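CheA (Treponema denticola, PDB 6Y1Y) is the chemotaxis histidine kinase that probably autophosphorylates and passes phosphate to CheB or CheY, represented here by its dimerization domain. Local coordinates at residues B[32-37]-B[95-100]; B[39-44]-B[88-93]. One frame throughout, in Å; residues are numbered along the deposited sequence.

Interaction 1 (B[32-37]-B[95-100]); sequences IEFAEL and SLMKAA
The carboxylate of E33 reaches the backbone carbonyls of A100 and L96 through two bound waters. The first water donates to E33 OE1 at 2.6 Å and to the carbonyl O of A100 at 2.8 Å. The second donates to E33 OE2 at 2.6 Å and to the carbonyl O of L96 at 2.7 Å. With one water on each oxygen, the carboxylate is tied down at both oxygens. Its CG is anti to the backbone N (chi1 -175°) and the chain runs on extended, which lays the acid group alongside the methyl of A100, with CD 3.5 Å from A100 CB. Beyond the carboxylate and its waters the contact is apolar. A100 CB meets F34 CE1 at 3.6 Å and is also touched by CD1 of L37. The same L37 methyl lies against the CA and sulfur of M97, while CD2 of L37 touches CB of L96. M97 bends at chi2 (80°), and SD sits at the edge of the F34 ring, 5.3 Å from its centroid, in a Met-aromatic contact. F34 stacks on F34 of the second subunit, and M97 packs on M97 of that subunit. The two segments run nearly antiparallel, at 159°, with axes 10.4 Å apart. This is the layout of the helical hairpin that pairs with a second hairpin in the four-helix bundle of the CheA dimerization domain.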
# COMPACT_ATOMS: atom_id res chain seq x y z
N ILE B 32 -4.20 -3.36 8.60
CA ILE B 32 -4.05 -4.80 8.39
C ILE B 32 -4.08 -5.12 6.91
O ILE B 32 -3.31 -5.97 6.42
CB ILE B 32 -5.15 -5.55 9.16
CG1 ILE B 32 -4.91 -5.40 10.67
CG2 ILE B 32 -5.17 -7.01 8.76
CD1 ILE B 32 -6.18 -5.45 11.49
N GLU B 33 -4.94 -4.44 6.16
CA GLU B 33 -5.01 -4.64 4.72
C GLU B 33 -3.67 -4.33 4.06
O GLU B 33 -3.19 -5.10 3.22
CB GLU B 33 -6.13 -3.78 4.13
CG GLU B 33 -6.39 -3.99 2.67
CD GLU B 33 -7.73 -3.43 2.22
OE1 GLU B 33 -8.30 -2.57 2.93
OE2 GLU B 33 -8.21 -3.85 1.15
N PHE B 34 -3.04 -3.22 4.44
CA PHE B 34 -1.76 -2.88 3.83
C PHE B 34 -0.65 -3.79 4.31
O PHE B 34 0.29 -4.08 3.56
CB PHE B 34 -1.41 -1.41 4.07
CG PHE B 34 -2.21 -0.45 3.24
CD1 PHE B 34 -2.14 -0.47 1.85
CD2 PHE B 34 -3.02 0.51 3.85
CE1 PHE B 34 -2.87 0.41 1.09
CE2 PHE B 34 -3.76 1.39 3.10
CZ PHE B 34 -3.69 1.35 1.71
N ALA B 35 -0.71 -4.26 5.57
CA ALA B 35 0.28 -5.24 6.01
C ALA B 35 0.16 -6.53 5.21
O ALA B 35 1.18 -7.12 4.84
CB ALA B 35 0.15 -5.51 7.50
N GLU B 36 -1.08 -6.98 4.94
CA GLU B 36 -1.28 -8.16 4.10
C GLU B 36 -0.76 -7.93 2.69
O GLU B 36 -0.18 -8.84 2.08
CB GLU B 36 -2.77 -8.51 4.02
CG GLU B 36 -3.44 -8.93 5.32
CD GLU B 36 -4.94 -9.12 5.15
OE1 GLU B 36 -5.47 -8.77 4.07
OE2 GLU B 36 -5.59 -9.63 6.09
N LEU B 37 -0.97 -6.73 2.15
CA LEU B 37 -0.48 -6.41 0.81
C LEU B 37 1.04 -6.37 0.78
O LEU B 37 1.65 -6.81 -0.21
CB LEU B 37 -1.08 -5.09 0.35
CG LEU B 37 -2.54 -5.19 -0.13
CD1 LEU B 37 -3.18 -3.82 -0.25
CD2 LEU B 37 -2.58 -5.91 -1.48
N SER B 95 -5.05 -3.88 -8.52
CA SER B 95 -6.44 -3.55 -8.18
C SER B 95 -6.68 -3.61 -6.68
O SER B 95 -7.36 -2.74 -6.12
CB SER B 95 -7.39 -4.52 -8.89
OG SER B 95 -7.63 -4.11 -10.22
N LEU B 96 -6.13 -4.63 -6.01
CA LEU B 96 -6.28 -4.77 -4.57
C LEU B 96 -5.62 -3.61 -3.83
O LEU B 96 -6.18 -3.08 -2.85
CB LEU B 96 -5.68 -6.09 -4.10
CG LEU B 96 -6.32 -7.37 -4.62
CD1 LEU B 96 -5.50 -8.56 -4.15
CD2 LEU B 96 -7.76 -7.48 -4.12
N MET B 97 -4.42 -3.21 -4.27
CA MET B 97 -3.74 -2.06 -3.67
C MET B 97 -4.54 -0.78 -3.87
O MET B 97 -4.74 -0.00 -2.93
CB MET B 97 -2.34 -1.92 -4.27
CG MET B 97 -1.57 -0.76 -3.73
SD MET B 97 -0.88 -1.17 -2.13
CE MET B 97 0.03 0.34 -1.82
N LYS B 98 -5.03 -0.56 -5.09
CA LYS B 98 -5.81 0.65 -5.34
C LYS B 98 -7.06 0.70 -4.47
O LYS B 98 -7.38 1.74 -3.90
CB LYS B 98 -6.19 0.75 -6.82
CG LYS B 98 -6.70 2.15 -7.16
CD LYS B 98 -6.99 2.34 -8.63
CE LYS B 98 -7.42 3.78 -8.86
NZ LYS B 98 -7.78 4.06 -10.28
N ALA B 99 -7.76 -0.42 -4.35
CA ALA B 99 -8.96 -0.44 -3.51
C ALA B 99 -8.62 -0.16 -2.06
O ALA B 99 -9.38 0.52 -1.36
CB ALA B 99 -9.68 -1.79 -3.66
N ALA B 100 -7.49 -0.68 -1.58
CA ALA B 100 -7.10 -0.42 -0.20
C ALA B 100 -6.81 1.06 0.02
O ALA B 100 -7.18 1.62 1.07
CB ALA B 100 -5.89 -1.28 0.18
O HOH W 1 -7.75 -0.01 3.33
O HOH W 2 -7.85 -4.57 -1.35

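Interaction 2 (B[39-44]-B[88-93]); sequences DKFQNS and EVFGDF
F41 and F90 form an aromatic pair across this contact. Their planes are only 20° apart, but the rings are displaced along their planes and barely overlap, with centroids 5.5 Å apart. The closest approach is F41 CD1 to F90 CE1, at 3.7 Å. Both rings also meet aromatic rings of the second subunit: F41 packs edge-to-face with F90 of the second subunit, and F90 with F41 of that subunit. Other apolar contacts lie on S44, F93 and K40. CB of S44 presses on F90 CD1 at 3.5 Å. F93 brings CE2 and CZ to CB of F41, with CE2 at 3.9 Å. CG of K40 meets F93 CD2 at 3.8 Å, at the ring edge and in its plane; the two side chains run alongside each other, pointing opposite ways. Polar links are weak. S44 OG gives a weak hydrogen bond to the carbonyl O of V89 at 3.5 Å. The K40 chain bends at chi2 (74°), and within the helix its NZ gives a weak hydrogen bond to the same S44 OG at 3.3 Å. Two turns shape the loop: a type I turn from E88 to G91, then a type II' turn from F90 to F93, with G91 at positive phi. The loop and the start of helix 93-125 probably hold to helix 7-67 mainly through F90 and F93, since the polar links are long and weak.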
# COMPACT_ATOMS: atom_id res chain seq x y z
N ASP B 39 3.02 -8.22 2.65
CA ASP B 39 3.42 -9.62 2.66
C ASP B 39 3.20 -10.27 1.31
O ASP B 39 4.01 -11.09 0.87
CB ASP B 39 2.64 -10.39 3.74
CG ASP B 39 3.09 -10.04 5.13
OD1 ASP B 39 4.18 -9.47 5.29
OD2 ASP B 39 2.32 -10.35 6.06
N LYS B 40 2.07 -9.94 0.66
CA LYS B 40 1.76 -10.51 -0.65
C LYS B 40 2.77 -10.03 -1.68
O LYS B 40 3.25 -10.82 -2.50
CB LYS B 40 0.34 -10.12 -1.05
CG LYS B 40 -0.01 -10.39 -2.49
CD LYS B 40 -0.22 -11.86 -2.73
CE LYS B 40 -0.45 -12.10 -4.20
NZ LYS B 40 -0.31 -13.54 -4.50
N PHE B 41 3.13 -8.75 -1.63
CA PHE B 41 4.15 -8.26 -2.54
C PHE B 41 5.47 -8.99 -2.33
O PHE B 41 6.15 -9.37 -3.30
CB PHE B 41 4.36 -6.75 -2.40
CG PHE B 41 5.46 -6.26 -3.29
CD1 PHE B 41 5.18 -5.94 -4.61
CD2 PHE B 41 6.78 -6.24 -2.85
CE1 PHE B 41 6.19 -5.54 -5.47
CE2 PHE B 41 7.79 -5.84 -3.70
CZ PHE B 41 7.50 -5.49 -5.02
N GLN B 42 5.88 -9.17 -1.07
CA GLN B 42 7.15 -9.84 -0.79
C GLN B 42 7.14 -11.26 -1.33
O GLN B 42 8.10 -11.70 -1.99
CB GLN B 42 7.41 -9.83 0.71
CG GLN B 42 7.70 -8.45 1.23
CD GLN B 42 9.04 -7.94 0.76
OE1 GLN B 42 9.21 -7.54 -0.40
NE2 GLN B 42 10.02 -7.97 1.66
N ASN B 43 6.06 -12.00 -1.10
CA ASN B 43 6.02 -13.37 -1.58
C ASN B 43 6.01 -13.42 -3.10
O ASN B 43 6.77 -14.18 -3.71
CB ASN B 43 4.79 -14.09 -1.01
CG ASN B 43 4.91 -14.38 0.47
OD1 ASN B 43 6.02 -14.48 1.01
ND2 ASN B 43 3.77 -14.50 1.14
N SER B 44 5.17 -12.60 -3.73
CA SER B 44 5.09 -12.62 -5.19
C SER B 44 6.35 -12.06 -5.84
O SER B 44 6.72 -12.51 -6.94
CB SER B 44 3.85 -11.87 -5.66
OG SER B 44 2.69 -12.64 -5.40
N GLU B 88 1.62 -12.96 -14.97
CA GLU B 88 0.51 -13.08 -14.04
C GLU B 88 0.96 -13.23 -12.60
O GLU B 88 0.12 -13.44 -11.73
CB GLU B 88 -0.37 -14.29 -14.42
CG GLU B 88 -0.97 -14.17 -15.82
CD GLU B 88 -1.87 -15.34 -16.20
OE1 GLU B 88 -1.64 -16.47 -15.72
OE2 GLU B 88 -2.82 -15.12 -16.99
N VAL B 89 2.26 -13.05 -12.32
CA VAL B 89 2.77 -13.47 -11.01
C VAL B 89 2.19 -12.64 -9.86
O VAL B 89 2.01 -13.17 -8.75
CB VAL B 89 4.31 -13.49 -11.01
CG1 VAL B 89 4.88 -12.11 -11.11
CG2 VAL B 89 4.85 -14.21 -9.77
N PHE B 90 1.86 -11.37 -10.08
CA PHE B 90 1.25 -10.58 -9.01
C PHE B 90 -0.27 -10.62 -9.04
O PHE B 90 -0.90 -10.01 -8.16
CB PHE B 90 1.72 -9.12 -9.07
CG PHE B 90 3.18 -8.94 -8.75
CD1 PHE B 90 3.61 -8.82 -7.44
CD2 PHE B 90 4.12 -8.92 -9.78
CE1 PHE B 90 4.95 -8.67 -7.14
CE2 PHE B 90 5.48 -8.76 -9.48
CZ PHE B 90 5.89 -8.65 -8.17
N GLY B 91 -0.86 -11.33 -10.00
CA GLY B 91 -2.32 -11.43 -10.03
C GLY B 91 -2.95 -10.06 -10.07
O GLY B 91 -2.55 -9.17 -10.83
N ASP B 92 -3.96 -9.87 -9.21
CA ASP B 92 -4.71 -8.63 -9.16
C ASP B 92 -4.15 -7.65 -8.13
O ASP B 92 -4.90 -6.80 -7.64
CB ASP B 92 -6.18 -8.92 -8.85
CG ASP B 92 -6.86 -9.68 -9.96
OD1 ASP B 92 -6.62 -9.37 -11.14
OD2 ASP B 92 -7.64 -10.61 -9.65
N PHE B 93 -2.86 -7.75 -7.80
CA PHE B 93 -2.29 -6.86 -6.79
C PHE B 93 -2.59 -5.40 -7.08
O PHE B 93 -2.93 -4.65 -6.16
CB PHE B 93 -0.77 -7.06 -6.70
CG PHE B 93 -0.14 -6.37 -5.51
CD1 PHE B 93 0.27 -5.04 -5.59
CD2 PHE B 93 0.03 -7.04 -4.31
CE1 PHE B 93 0.84 -4.39 -4.49
CE2 PHE B 93 0.60 -6.39 -3.21
CZ PHE B 93 0.99 -5.08 -3.30

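Overall arrangement
Interactions 1 and 2 are neighbours along helix 7-67, with centres about 11 Å apart. They are in direct contact: the carbonyl O of L37 in interaction 1 lies 3.2 Å from F93 CE2 in interaction 2, and the side chains of L37 and F93 also touch. Interaction 1 pairs helix 7-67 with helix 93-125. Interaction 2 lies where the loop after helix 72-87 leads into helix 93-125. Both contacts face the second subunit, so their aromatic residues belong to one shared dimer core. Interaction 1 lies about 2 Å from the chain centre and interaction 2 about 12 Å, both measured from contact centres.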